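Long-range contacts in major pollen allergen Pla l 1 (Plantago lanceolata, PDB 4Z8W), which is a major plantain pollen allergen of the Ole e 1 family that probably binds zinc, although its physiological role remains uncertain: residues 9-14 and 115-120; 15-20 and 122-127; 36-41 and 74-79; 51-56 and 64-69; 70-75 and 105-110. All coordinates share one frame; numbering follows the deposited sequence.

How the contacts relate
Strands 8-18 and 114-123 run parallel through contacts 1 and 2, whose centres are about 20 Å apart and which touch where Leu120 meets Tyr16. Contact 3 lies in the antiparallel sheet facing them, its centre about 10 Å from that of contact 1, with Leu120 packed on Leu78 and Val11 on Ile76. Contact 4, centred about 9 Å from contact 3, joins the two sheets through side chains, and its Val67 packs on Leu40 of contact 3. Contact 5 holds the zinc ligand Asp73 and continues into strand 74-80 of contact 3; Tyr70 meets Phe9 of contact 1. Contacts 2 and 5 have centres about 32 Å apart; Arg123 of contact 2 approaches His21 and Glu88, also reported to bind zinc.

Contact 1 (9-14 and 115-120); sequences FHVEGE and RHVKPL
Arg115 meets Phe9 where strands 8-18 and 114-123 pair in parallel, in one of the two facing sheets of the beta-sandwich. The arginine chain bends at chi2 (-75°), bringing its guanidinium to the ring: Phe9 CE1 lies over one face, 3.4 Å from Arg115 NH2, with the two planes 70° apart. NH1 bonds to the carbonyl of Asp103 and NE to that of Glu112. Arg115 N donates to His10 O (3.0 Å), and Arg115 O receives Glu12 N (2.8 Å). His116 stands beside Glu12; its NE2 gives OE1 a weak 3.3 Å bond, while OE2 is salt-bridged to Arg64. At Val117 the backbone N reaches Glu12 O (2.9 Å), and CG1 packs inward on Val11 CG1 at 3.7 Å. Direct pairing then lapses: one water joins Val117 O to Glu14 N, another joins Lys118 O to Glu14 O. Pro119 lacks an N-H; Leu120 N then points its hydrogen almost straight (170°) at Glu14 O, 3.1 Å away.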
# COMPACT_ATOMS: atom_id res chain seq x y z
N PHE A 9 1.32 14.62 -8.95
CA PHE A 9 0.29 13.73 -8.46
C PHE A 9 0.45 13.53 -6.94
O PHE A 9 1.52 13.76 -6.39
CB PHE A 9 0.43 12.37 -9.17
CG PHE A 9 0.03 12.37 -10.65
CD1 PHE A 9 -1.33 12.45 -11.05
CD2 PHE A 9 1.00 12.20 -11.64
CE1 PHE A 9 -1.69 12.43 -12.40
CE2 PHE A 9 0.64 12.18 -13.01
CZ PHE A 9 -0.70 12.28 -13.40
N HIS A 10 -0.62 13.06 -6.30
CA HIS A 10 -0.52 12.42 -4.97
C HIS A 10 -1.14 11.00 -5.03
O HIS A 10 -2.23 10.81 -5.50
CB HIS A 10 -1.18 13.30 -3.88
CG HIS A 10 -0.42 14.57 -3.59
ND1 HIS A 10 -0.63 15.74 -4.27
CD2 HIS A 10 0.58 14.83 -2.71
CE1 HIS A 10 0.19 16.67 -3.84
NE2 HIS A 10 0.96 16.14 -2.89
N VAL A 11 -0.42 10.00 -4.53
CA VAL A 11 -1.00 8.70 -4.51
C VAL A 11 -1.54 8.43 -3.12
O VAL A 11 -0.76 8.41 -2.17
CB VAL A 11 0.05 7.68 -4.90
CG1 VAL A 11 -0.55 6.29 -4.76
CG2 VAL A 11 0.50 7.97 -6.35
N GLU A 12 -2.83 8.11 -3.02
CA GLU A 12 -3.42 7.98 -1.69
C GLU A 12 -3.94 6.58 -1.46
O GLU A 12 -4.56 5.99 -2.34
CB GLU A 12 -4.57 8.96 -1.56
CG GLU A 12 -4.60 9.58 -0.19
CD GLU A 12 -5.44 10.84 -0.16
OE1 GLU A 12 -6.64 10.69 -0.42
OE2 GLU A 12 -4.91 11.93 0.16
N GLY A 13 -3.66 6.02 -0.29
CA GLY A 13 -4.19 4.70 0.05
C GLY A 13 -4.18 4.54 1.56
O GLY A 13 -3.74 5.41 2.28
N GLU A 14 -4.70 3.40 2.01
CA GLU A 14 -4.81 3.08 3.44
C GLU A 14 -3.96 1.88 3.86
O GLU A 14 -3.75 0.96 3.05
CB GLU A 14 -6.28 2.77 3.80
CG GLU A 14 -7.23 3.97 3.76
CD GLU A 14 -7.68 4.28 2.34
OE1 GLU A 14 -8.37 3.43 1.74
OE2 GLU A 14 -7.35 5.37 1.83
N ARG A 115 -4.55 9.98 -7.21
CA ARG A 115 -4.88 8.61 -7.61
C ARG A 115 -5.01 7.78 -6.35
O ARG A 115 -4.07 7.77 -5.53
CB ARG A 115 -3.78 8.12 -8.56
CG ARG A 115 -3.54 9.08 -9.73
CD ARG A 115 -4.67 9.00 -10.75
NE ARG A 115 -4.71 10.12 -11.72
CZ ARG A 115 -4.36 10.03 -13.02
NH1 ARG A 115 -3.89 8.89 -13.52
NH2 ARG A 115 -4.44 11.08 -13.84
N HIS A 116 -6.14 7.09 -6.17
CA HIS A 116 -6.40 6.27 -5.00
C HIS A 116 -6.01 4.87 -5.31
O HIS A 116 -6.12 4.42 -6.49
CB HIS A 116 -7.90 6.35 -4.62
CG HIS A 116 -8.29 7.65 -3.99
ND1 HIS A 116 -8.88 8.69 -4.70
CD2 HIS A 116 -8.13 8.11 -2.73
CE1 HIS A 116 -9.09 9.71 -3.89
NE2 HIS A 116 -8.64 9.39 -2.69
N VAL A 117 -5.52 4.15 -4.32
CA VAL A 117 -5.13 2.75 -4.55
C VAL A 117 -5.88 1.82 -3.57
O VAL A 117 -6.46 2.29 -2.59
CB VAL A 117 -3.60 2.63 -4.56
CG1 VAL A 117 -3.02 3.64 -5.57
CG2 VAL A 117 -3.03 2.89 -3.19
N LYS A 118 -5.87 0.51 -3.84
CA LYS A 118 -6.45 -0.50 -3.01
C LYS A 118 -5.69 -0.57 -1.64
O LYS A 118 -4.47 -0.29 -1.62
CB LYS A 118 -6.40 -1.88 -3.70
CG LYS A 118 -7.40 -2.00 -4.91
CD LYS A 118 -7.32 -3.44 -5.51
CE LYS A 118 -8.18 -3.64 -6.78
NZ LYS A 118 -8.78 -5.01 -6.82
N PRO A 119 -6.40 -0.92 -0.56
CA PRO A 119 -5.77 -0.93 0.82
C PRO A 119 -4.81 -2.12 1.01
O PRO A 119 -4.91 -3.12 0.32
CB PRO A 119 -6.98 -1.03 1.77
CG PRO A 119 -8.12 -1.49 0.93
CD PRO A 119 -7.88 -1.03 -0.51
N LEU A 120 -3.84 -1.96 1.89
CA LEU A 120 -2.91 -3.04 2.24
C LEU A 120 -3.03 -3.29 3.73
O LEU A 120 -3.42 -2.40 4.48
CB LEU A 120 -1.45 -2.59 1.95
CG LEU A 120 -1.11 -2.42 0.46
CD1 LEU A 120 0.05 -1.42 0.29
CD2 LEU A 120 -0.86 -3.77 -0.17
O HOH W 1 -2.79 0.95 0.36
O HOH W 2 -6.52 2.17 0.06

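Contact 2 (15-20 and 122-127); sequences VYCNVC and FRAKTD
Asn18 and Arg123 run alongside each other from neighbouring strands, near the end of the parallel pairing between strands 8-18 and 114-123. From the Arg123 backbone, CB passes Asn18 O at 4.2 Å. CG, anti to the backbone N (chi1 -177°), and the next carbon, CD, run along the Asn18 amide, each 3.6 Å from ND2. CD also comes within 3.7 Å of Cys20 O before the chain bends at chi3. Beyond it, NE forms a salt bridge with Glu88, an experimentally identified zinc-binding residue, and NH1 bonds to the carbonyl of Arg23, so NE and NH1 are both held. The Asn18 amide is held by an Asx turn: OD1 accepts from Cys20 N at 3.0 Å, the donor standing well above the carbonyl plane. Backbone bonds bracket this pair, Asn18 N to Phe122 O (2.8 Å) and Ala124 N to Asn18 O (3.0 Å). On the face of Cys17 and Phe122, Val15 CG1 touches Phe122 CD2 at 4.0 Å. Disulfides tie Cys17 to Cys86 and Cys20 to the C-terminal Cys131. The chain has no helix; Val15 and Phe122 rest on Leu78 of strand 74-80, while Tyr16 and Val19 touch strand 31-32.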
# COMPACT_ATOMS: atom_id res chain seq x y z
N VAL A 15 -3.50 1.83 5.13
CA VAL A 15 -2.87 0.63 5.66
C VAL A 15 -3.66 0.22 6.92
O VAL A 15 -3.94 1.07 7.77
CB VAL A 15 -1.37 0.89 5.99
CG1 VAL A 15 -0.70 -0.32 6.68
CG2 VAL A 15 -0.62 1.22 4.70
N TYR A 16 -3.97 -1.07 7.05
CA TYR A 16 -4.61 -1.61 8.23
C TYR A 16 -3.74 -2.69 8.95
O TYR A 16 -2.83 -3.29 8.35
CB TYR A 16 -5.94 -2.31 7.81
CG TYR A 16 -7.02 -1.39 7.30
CD1 TYR A 16 -6.97 -0.88 5.98
CD2 TYR A 16 -8.05 -1.00 8.12
CE1 TYR A 16 -7.96 -0.05 5.50
CE2 TYR A 16 -9.04 -0.14 7.63
CZ TYR A 16 -8.97 0.34 6.33
OH TYR A 16 -9.96 1.19 5.82
N CYS A 17 -4.16 -3.05 10.15
CA CYS A 17 -3.76 -4.31 10.82
C CYS A 17 -4.99 -5.27 10.60
O CYS A 17 -6.08 -4.97 11.01
CB CYS A 17 -3.56 -4.09 12.34
SG CYS A 17 -3.19 -5.68 13.20
N ASN A 18 -4.77 -6.41 9.94
CA ASN A 18 -5.76 -7.50 9.91
C ASN A 18 -5.52 -8.28 11.22
O ASN A 18 -4.46 -8.89 11.38
CB ASN A 18 -5.53 -8.33 8.65
CG ASN A 18 -6.19 -9.72 8.72
OD1 ASN A 18 -7.23 -9.88 9.39
ND2 ASN A 18 -5.61 -10.71 8.04
N VAL A 19 -6.51 -8.31 12.11
CA VAL A 19 -6.39 -8.99 13.39
C VAL A 19 -6.69 -10.52 13.32
O VAL A 19 -6.71 -11.22 14.35
CB VAL A 19 -7.22 -8.27 14.45
CG1 VAL A 19 -6.89 -6.76 14.45
CG2 VAL A 19 -8.74 -8.43 14.18
N CYS A 20 -6.91 -11.03 12.11
CA CYS A 20 -7.14 -12.49 11.93
C CYS A 20 -5.96 -13.10 11.27
O CYS A 20 -5.85 -13.13 10.01
CB CYS A 20 -8.40 -12.79 11.09
SG CYS A 20 -9.87 -11.92 11.66
N PHE A 122 -0.86 -5.17 7.19
CA PHE A 122 -0.06 -6.08 7.97
C PHE A 122 -1.00 -7.04 8.76
O PHE A 122 -2.17 -6.78 8.95
CB PHE A 122 0.74 -5.26 8.99
CG PHE A 122 1.87 -4.46 8.39
CD1 PHE A 122 3.00 -5.11 7.88
CD2 PHE A 122 1.77 -3.07 8.24
CE1 PHE A 122 4.04 -4.39 7.27
CE2 PHE A 122 2.83 -2.33 7.69
CZ PHE A 122 3.98 -2.99 7.24
N ARG A 123 -0.44 -8.13 9.28
CA ARG A 123 -1.27 -9.16 9.90
C ARG A 123 -0.75 -9.57 11.28
O ARG A 123 0.42 -9.64 11.47
CB ARG A 123 -1.42 -10.35 8.93
CG ARG A 123 -2.36 -11.46 9.52
CD ARG A 123 -2.54 -12.55 8.46
NE ARG A 123 -1.33 -13.26 8.14
CZ ARG A 123 -1.28 -14.24 7.23
NH1 ARG A 123 -2.36 -14.52 6.47
NH2 ARG A 123 -0.16 -14.87 7.04
N ALA A 124 -1.66 -9.68 12.25
CA ALA A 124 -1.36 -10.13 13.55
C ALA A 124 -0.94 -11.61 13.59
O ALA A 124 -1.15 -12.37 12.64
CB ALA A 124 -2.53 -9.83 14.51
N LYS A 125 -0.37 -12.01 14.72
CA LYS A 125 0.08 -13.36 14.93
C LYS A 125 -1.06 -14.20 15.51
O LYS A 125 -0.92 -15.39 15.60
CB LYS A 125 1.21 -13.36 15.98
CG LYS A 125 2.23 -12.23 15.78
CD LYS A 125 3.46 -12.41 16.65
CE LYS A 125 4.49 -13.19 15.88
NZ LYS A 125 5.75 -13.10 16.64
N THR A 126 -2.11 -13.58 15.98
CA THR A 126 -3.19 -14.33 16.64
C THR A 126 -4.47 -14.14 15.84
O THR A 126 -4.50 -13.30 14.94
CB THR A 126 -3.47 -13.73 18.04
OG1 THR A 126 -3.62 -12.34 17.90
CG2 THR A 126 -2.26 -13.95 19.00
N ASP A 127 -5.53 -14.86 16.20
CA ASP A 127 -6.88 -14.59 15.72
C ASP A 127 -7.73 -13.90 16.75
O ASP A 127 -8.10 -14.51 17.70
CB ASP A 127 -7.57 -15.92 15.32
CG ASP A 127 -7.10 -16.47 13.96
OD1 ASP A 127 -6.96 -15.70 12.98
OD2 ASP A 127 -6.93 -17.70 13.84
O HOH W 3 -5.43 -10.61 16.67

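Contact 3 (36-41 and 74-79); sequences AQVQLD and CEIKLV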
# COMPACT_ATOMS: atom_id res chain seq x y z
N ALA A 36 2.69 3.55 9.71
CA ALA A 36 3.22 2.50 8.86
C ALA A 36 4.06 3.19 7.80
O ALA A 36 3.76 4.28 7.40
CB ALA A 36 2.09 1.68 8.17
N GLN A 37 5.06 2.48 7.28
CA GLN A 37 5.84 3.00 6.20
C GLN A 37 5.58 2.17 4.93
O GLN A 37 5.67 0.94 4.96
CB GLN A 37 7.33 2.98 6.56
CG GLN A 37 7.70 3.91 7.76
CD GLN A 37 9.07 3.60 8.37
OE1 GLN A 37 10.02 3.12 7.68
NE2 GLN A 37 9.18 3.81 9.66
N VAL A 38 5.36 2.90 3.83
CA VAL A 38 5.05 2.33 2.52
C VAL A 38 6.07 2.86 1.49
O VAL A 38 6.81 3.83 1.74
CB VAL A 38 3.59 2.61 2.09
CG1 VAL A 38 2.55 2.14 3.14
CG2 VAL A 38 3.37 4.10 1.88
N GLN A 39 6.16 2.23 0.34
CA GLN A 39 7.03 2.75 -0.69
C GLN A 39 6.42 2.52 -2.08
O GLN A 39 5.98 1.39 -2.39
CB GLN A 39 8.38 2.03 -0.61
CG GLN A 39 9.42 2.50 -1.62
CD GLN A 39 10.78 1.96 -1.28
OE1 GLN A 39 11.24 2.12 -0.13
NE2 GLN A 39 11.42 1.27 -2.23
N LEU A 40 6.33 3.62 -2.82
CA LEU A 40 6.06 3.63 -4.31
C LEU A 40 7.32 3.34 -5.14
O LEU A 40 8.36 4.00 -4.94
CB LEU A 40 5.39 4.96 -4.72
CG LEU A 40 5.32 5.13 -6.28
CD1 LEU A 40 4.32 4.14 -6.90
CD2 LEU A 40 5.02 6.55 -6.76
N ASP A 41 7.29 2.32 -5.99
CA ASP A 41 8.38 1.98 -6.90
C ASP A 41 7.83 1.87 -8.30
O ASP A 41 6.82 1.15 -8.51
CB ASP A 41 9.01 0.61 -6.54
CG ASP A 41 9.67 0.63 -5.14
OD1 ASP A 41 10.46 1.53 -4.87
OD2 ASP A 41 9.32 -0.21 -4.29
N CYS A 74 4.11 1.12 -11.90
CA CYS A 74 4.20 1.62 -10.54
C CYS A 74 3.41 0.78 -9.57
O CYS A 74 2.22 0.43 -9.85
CB CYS A 74 3.63 3.03 -10.51
SG CYS A 74 4.55 4.18 -11.53
N GLU A 75 3.96 0.57 -8.37
CA GLU A 75 3.19 -0.08 -7.34
C GLU A 75 3.64 0.25 -5.96
O GLU A 75 4.82 0.64 -5.75
CB GLU A 75 3.11 -1.61 -7.54
CG GLU A 75 4.42 -2.31 -7.31
CD GLU A 75 4.46 -3.70 -7.98
OE1 GLU A 75 5.27 -4.52 -7.54
OE2 GLU A 75 3.73 -3.95 -8.97
N ILE A 76 2.70 0.14 -5.02
CA ILE A 76 2.94 0.48 -3.62
C ILE A 76 3.12 -0.80 -2.80
O ILE A 76 2.25 -1.72 -2.82
CB ILE A 76 1.86 1.39 -3.01
CG1 ILE A 76 1.83 2.76 -3.68
CG2 ILE A 76 2.22 1.71 -1.53
CD1 ILE A 76 1.08 2.74 -4.99
N LYS A 77 4.24 -0.88 -2.04
CA LYS A 77 4.45 -2.02 -1.10
C LYS A 77 4.55 -1.58 0.36
O LYS A 77 4.94 -0.46 0.64
CB LYS A 77 5.68 -2.88 -1.52
CG LYS A 77 7.05 -2.20 -1.39
CD LYS A 77 8.14 -3.15 -1.97
CE LYS A 77 9.53 -2.52 -1.99
NZ LYS A 77 9.78 -1.74 -0.75
N LEU A 78 4.11 -2.45 1.28
CA LEU A 78 4.32 -2.20 2.72
C LEU A 78 5.82 -2.39 2.97
O LEU A 78 6.44 -3.19 2.30
CB LEU A 78 3.61 -3.24 3.56
CG LEU A 78 2.08 -3.23 3.48
CD1 LEU A 78 1.49 -4.36 4.33
CD2 LEU A 78 1.55 -1.86 3.86
N VAL A 79 6.41 -1.60 3.86
CA VAL A 79 7.85 -1.90 4.20
C VAL A 79 7.93 -2.14 5.72
O VAL A 79 8.32 -3.24 6.16
CB VAL A 79 8.79 -0.72 3.87
CG1 VAL A 79 10.24 -1.09 4.21
CG2 VAL A 79 8.59 -0.21 2.42
O HOH W 4 6.76 -1.08 -4.51
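Ile76 and Leu40 meet at the apolar centre of this pairing, their CD1 methyls 4.0 Å apart. The same methyl of Leu40 also lies 3.8 Å from Cys74 CB; with CG anti to the backbone N (chi1 170°), the leucine leans across toward the neighbouring strand. One step along, Val38 CB rests on Ile76 CG2 at 4.0 Å, and the Val38 side chain slants across Leu78, CG1 meeting CD2. These side chains form one face of an antiparallel sheet and look into the beta-sandwich, where Val11, Val15, Tyr63 and Leu65 of the facing sheet cover them. Strand 37-42 is flanked by 51-56 on one edge and by 74-80 on the other, and the disulfide from Cys74 to Cys42 closes the end of this pair. Val38-Leu78 and Leu40-Ile76 are non-hydrogen-bonded pairs; between and beyond them, Gln39-Lys77 and Asp41-Glu75 each exchange two backbone hydrogen bonds. On the other face, Val79 CG2 covers Gln39 CB at 3.8 Å, and the long chain of Lys77 lies alongside Gln39. Its CE comes within 3.3 Å of Asp41 OD2, whereas NZ makes only a long salt bridge of 3.9 Å to that oxygen. Gln39 NE2 donates in its amide plane to the syn lone pair of Asp41 OD1 at 2.8 Å; Ser52 OG probably bonds there too, though its distance is doubtfully short.

Contact 4 (51-56 and 64-69); sequences YSIGGE and RLPVVG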
# COMPACT_ATOMS: atom_id res chain seq x y z
N TYR A 51 12.35 4.85 -10.19
CA TYR A 51 11.77 6.01 -9.49
C TYR A 51 11.07 5.41 -8.29
O TYR A 51 10.27 4.45 -8.46
CB TYR A 51 10.79 6.77 -10.36
CG TYR A 51 10.07 7.92 -9.70
CD1 TYR A 51 10.66 9.17 -9.66
CD2 TYR A 51 8.77 7.78 -9.16
CE1 TYR A 51 10.02 10.27 -9.10
CE2 TYR A 51 8.13 8.88 -8.55
CZ TYR A 51 8.79 10.13 -8.52
OH TYR A 51 8.19 11.26 -7.97
N SER A 52 11.39 5.95 -7.12
CA SER A 52 10.92 5.43 -5.83
C SER A 52 10.61 6.56 -4.90
O SER A 52 11.33 7.54 -4.93
CB SER A 52 12.00 4.60 -5.16
OG SER A 52 11.96 3.28 -5.62
N ILE A 53 9.54 6.45 -4.12
CA ILE A 53 9.21 7.44 -3.09
C ILE A 53 8.54 6.76 -1.87
O ILE A 53 7.70 5.87 -2.04
CB ILE A 53 8.42 8.63 -3.61
CG1 ILE A 53 7.68 9.30 -2.46
CG2 ILE A 53 7.53 8.25 -4.73
CD1 ILE A 53 6.44 10.00 -2.92
N GLY A 54 8.96 7.17 -0.66
CA GLY A 54 8.54 6.57 0.61
C GLY A 54 7.70 7.57 1.40
O GLY A 54 7.77 8.74 1.11
N GLY A 55 6.82 7.10 2.29
CA GLY A 55 6.09 7.98 3.22
C GLY A 55 5.42 7.12 4.29
O GLY A 55 5.47 5.86 4.25
N GLU A 56 4.76 7.80 5.20
CA GLU A 56 4.21 7.21 6.39
C GLU A 56 2.76 7.48 6.40
O GLU A 56 2.29 8.45 5.82
CB GLU A 56 4.88 7.86 7.67
CG GLU A 56 6.30 7.41 7.85
CD GLU A 56 6.73 7.36 9.31
OE1 GLU A 56 5.96 7.82 10.21
OE2 GLU A 56 7.83 6.83 9.54
N ARG A 64 -0.02 9.58 1.59
CA ARG A 64 -0.31 10.47 0.44
C ARG A 64 1.04 10.85 -0.07
O ARG A 64 1.79 11.67 0.51
CB ARG A 64 -1.19 11.65 0.87
CG ARG A 64 -1.41 12.72 -0.15
CD ARG A 64 -2.36 13.77 0.42
NE ARG A 64 -2.44 14.93 -0.45
CZ ARG A 64 -3.38 15.08 -1.38
NH1 ARG A 64 -4.33 14.14 -1.54
NH2 ARG A 64 -3.38 16.16 -2.14
N LEU A 65 1.44 10.16 -1.14
CA LEU A 65 2.78 10.31 -1.64
C LEU A 65 2.79 11.30 -2.79
O LEU A 65 1.99 11.16 -3.75
CB LEU A 65 3.31 8.97 -2.08
CG LEU A 65 3.14 7.75 -1.16
CD1 LEU A 65 3.53 6.49 -1.95
CD2 LEU A 65 3.98 7.85 0.13
N PRO A 66 3.67 12.33 -2.72
CA PRO A 66 3.68 13.38 -3.79
C PRO A 66 4.59 12.87 -4.89
O PRO A 66 5.70 12.45 -4.63
CB PRO A 66 4.31 14.61 -3.08
CG PRO A 66 5.06 14.05 -1.91
CD PRO A 66 4.75 12.57 -1.73
N VAL A 67 4.09 12.78 -6.11
CA VAL A 67 4.86 12.18 -7.22
C VAL A 67 5.09 13.29 -8.26
O VAL A 67 4.21 14.09 -8.48
CB VAL A 67 4.00 11.08 -7.83
CG1 VAL A 67 4.54 10.60 -9.22
CG2 VAL A 67 3.91 9.92 -6.79
N VAL A 68 6.26 13.36 -8.85
CA VAL A 68 6.50 14.33 -9.92
C VAL A 68 6.60 13.55 -11.23
O VAL A 68 7.38 12.57 -11.31
CB VAL A 68 7.84 15.06 -9.68
CG1 VAL A 68 8.07 16.18 -10.73
CG2 VAL A 68 7.91 15.61 -8.24
N GLY A 69 5.85 13.96 -12.23
CA GLY A 69 6.03 13.39 -13.59
C GLY A 69 5.04 12.24 -13.78
O GLY A 69 4.44 11.75 -12.79
O HOH W 5 2.42 9.64 3.19
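Tyr51 reaches from its strand with the ring leading toward Val67 and Val68. CG is anti to the backbone N (chi1 176°), which carries the hydroxyl across to the opposing main chain, where OH accepts a nearly straight bond from Val68 N at 3.0 Å. Val67 CG1 approaches the ring obliquely, 4.0 Å from CE2, and His71 stacks on the same tyrosine. Ile53 points the same way two residues further on, but its contact is made by a single terminal methyl: CD1 stands 3.4 Å from Leu65 CB and 3.3 Å from Pro66 CD, tighter than usual for carbons, with the Pro66 carbonyl oxygen also close. The two strands belong to different sheets of the beta-sandwich, 51-56 being an edge strand of the antiparallel sheet and 62-68 lying beside 8-18 in the other. Their axes pass 7.0 Å apart, antiparallel in sense (152°), and no backbone hydrogen bond links them, leaving side chains to close the flank. Leu65 points back the other way, its CD2 lying against the main chain of Gly55, 3.6 Å from the N. Leu40 of strand 37-42 touches Ile53, Leu65 and Val67. At the far end a water bridges the strands, donating to Glu56 O and accepting from Arg64 N.

Contact 5 (70-75 and 105-110); sequences YHEDCE and SKNTTI. With ZN (zinc ion), chain B.
Lys106 packs over the Tyr70 ring in a CH-pi contact, CB lying 3.6 Å from the ring centroid and 15° off its normal. CG continues across the same face toward CE2, while Phe9 meets the Tyr70 ring with its plane steeply inclined. The hydrogen bonds gather on one carboxylate oxygen. A chi1 of -169° carries Ser105 OG to Glu72 OE2, to which it donates at 2.7 Å, on the syn side and 19° out of the carboxylate plane. Two waters also donate to OE2; one accepts from Lys106 N, the other weakly from Asn107 ND2. The 105-110 loop, between strands 100-102 and 114-123, is shaped by ST turns: Ser105 OG accepts from Asn107 N at 3.2 Å, and Thr108 OG1 accepts from Ile110 N. Asn107 is a predicted glycosylation site, with no sugar in this structure. Metal binding falls to the residue after Glu72, where Asp73 OD1 binds the zinc ion at 2.0 Å together with Asp45, whose side chain touches Glu72.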
# COMPACT_ATOMS: atom_id res chain seq x y z
N TYR A 70 4.84 11.82 -15.03
CA TYR A 70 4.00 10.64 -15.29
C TYR A 70 4.90 9.40 -15.13
O TYR A 70 6.13 9.51 -15.29
CB TYR A 70 3.34 10.68 -16.69
CG TYR A 70 2.40 11.84 -16.90
CD1 TYR A 70 1.06 11.78 -16.51
CD2 TYR A 70 2.86 13.03 -17.55
CE1 TYR A 70 0.20 12.86 -16.74
CE2 TYR A 70 2.01 14.10 -17.80
CZ TYR A 70 0.70 14.01 -17.40
OH TYR A 70 -0.14 15.06 -17.64
N HIS A 71 4.32 8.23 -14.83
CA HIS A 71 5.17 7.03 -14.70
C HIS A 71 4.43 5.83 -15.14
O HIS A 71 3.21 5.87 -15.31
CB HIS A 71 5.75 6.82 -13.27
CG HIS A 71 6.55 7.97 -12.75
ND1 HIS A 71 7.92 8.05 -12.85
CD2 HIS A 71 6.15 9.12 -12.14
CE1 HIS A 71 8.34 9.20 -12.34
NE2 HIS A 71 7.29 9.87 -11.92
N GLU A 72 5.18 4.75 -15.39
CA GLU A 72 4.60 3.43 -15.74
C GLU A 72 5.19 2.40 -14.81
O GLU A 72 6.29 2.65 -14.19
CB GLU A 72 4.93 3.05 -17.25
CG GLU A 72 4.38 4.01 -18.34
CD GLU A 72 2.83 4.08 -18.48
OE1 GLU A 72 2.12 3.32 -17.80
OE2 GLU A 72 2.31 4.90 -19.30
N ASP A 73 4.45 1.30 -14.66
CA ASP A 73 4.88 0.10 -13.93
C ASP A 73 5.14 0.52 -12.50
O ASP A 73 6.21 0.28 -11.96
CB ASP A 73 6.14 -0.58 -14.52
CG ASP A 73 6.07 -0.72 -16.02
OD1 ASP A 73 5.04 -1.12 -16.54
OD2 ASP A 73 7.06 -0.45 -16.70
N CYS A 74 4.11 1.12 -11.90
CA CYS A 74 4.20 1.62 -10.54
C CYS A 74 3.41 0.78 -9.57
O CYS A 74 2.22 0.43 -9.85
CB CYS A 74 3.63 3.03 -10.51
SG CYS A 74 4.55 4.18 -11.53
N GLU A 75 3.96 0.57 -8.37
CA GLU A 75 3.19 -0.08 -7.34
C GLU A 75 3.64 0.25 -5.96
O GLU A 75 4.82 0.64 -5.75
CB GLU A 75 3.11 -1.61 -7.54
CG GLU A 75 4.42 -2.31 -7.31
CD GLU A 75 4.46 -3.70 -7.98
OE1 GLU A 75 5.27 -4.52 -7.54
OE2 GLU A 75 3.73 -3.95 -8.97
N SER A 105 -0.26 7.03 -15.62
CA SER A 105 0.01 7.13 -17.08
C SER A 105 -0.54 8.44 -17.64
O SER A 105 -1.72 8.84 -17.33
CB SER A 105 -0.63 5.96 -17.87
OG SER A 105 -0.18 5.90 -19.24
N LYS A 106 0.30 9.11 -18.44
CA LYS A 106 -0.11 10.23 -19.28
C LYS A 106 -1.17 9.86 -20.32
O LYS A 106 -1.96 10.72 -20.74
CB LYS A 106 1.14 10.77 -20.00
CG LYS A 106 0.94 12.03 -20.86
CD LYS A 106 2.14 12.16 -21.82
CE LYS A 106 1.90 13.16 -22.95
NZ LYS A 106 1.94 14.55 -22.40
N ASN A 107 -1.23 8.58 -20.71
CA ASN A 107 -1.98 8.19 -21.90
C ASN A 107 -3.49 7.92 -21.79
O ASN A 107 -4.06 7.15 -22.57
CB ASN A 107 -1.25 7.03 -22.62
CG ASN A 107 0.23 7.27 -22.70
OD1 ASN A 107 0.65 8.37 -23.07
ND2 ASN A 107 1.03 6.23 -22.42
N THR A 108 -4.12 8.53 -20.80
CA THR A 108 -5.56 8.36 -20.57
C THR A 108 -6.33 9.68 -20.57
O THR A 108 -5.75 10.77 -20.59
CB THR A 108 -5.85 7.79 -19.17
OG1 THR A 108 -5.50 8.80 -18.18
CG2 THR A 108 -5.11 6.46 -18.91
N THR A 109 -7.66 9.59 -20.46
CA THR A 109 -8.47 10.82 -20.31
C THR A 109 -8.81 11.09 -18.82
O THR A 109 -9.76 11.84 -18.52
CB THR A 109 -9.79 10.72 -21.15
OG1 THR A 109 -10.45 9.49 -20.83
CG2 THR A 109 -9.50 10.69 -22.69
N ILE A 110 -8.09 10.46 -17.89
CA ILE A 110 -8.30 10.75 -16.42
C ILE A 110 -7.74 12.14 -16.09
O ILE A 110 -6.54 12.40 -16.33
CB ILE A 110 -7.65 9.70 -15.45
CG1 ILE A 110 -7.98 8.25 -15.84
CG2 ILE A 110 -8.01 10.02 -13.96
CD1 ILE A 110 -9.43 7.94 -16.18
ZN ZN B . 5.31 -1.30 -18.53
O HOH W 6 2.87 7.64 -19.10
O HOH W 7 3.41 4.83 -21.80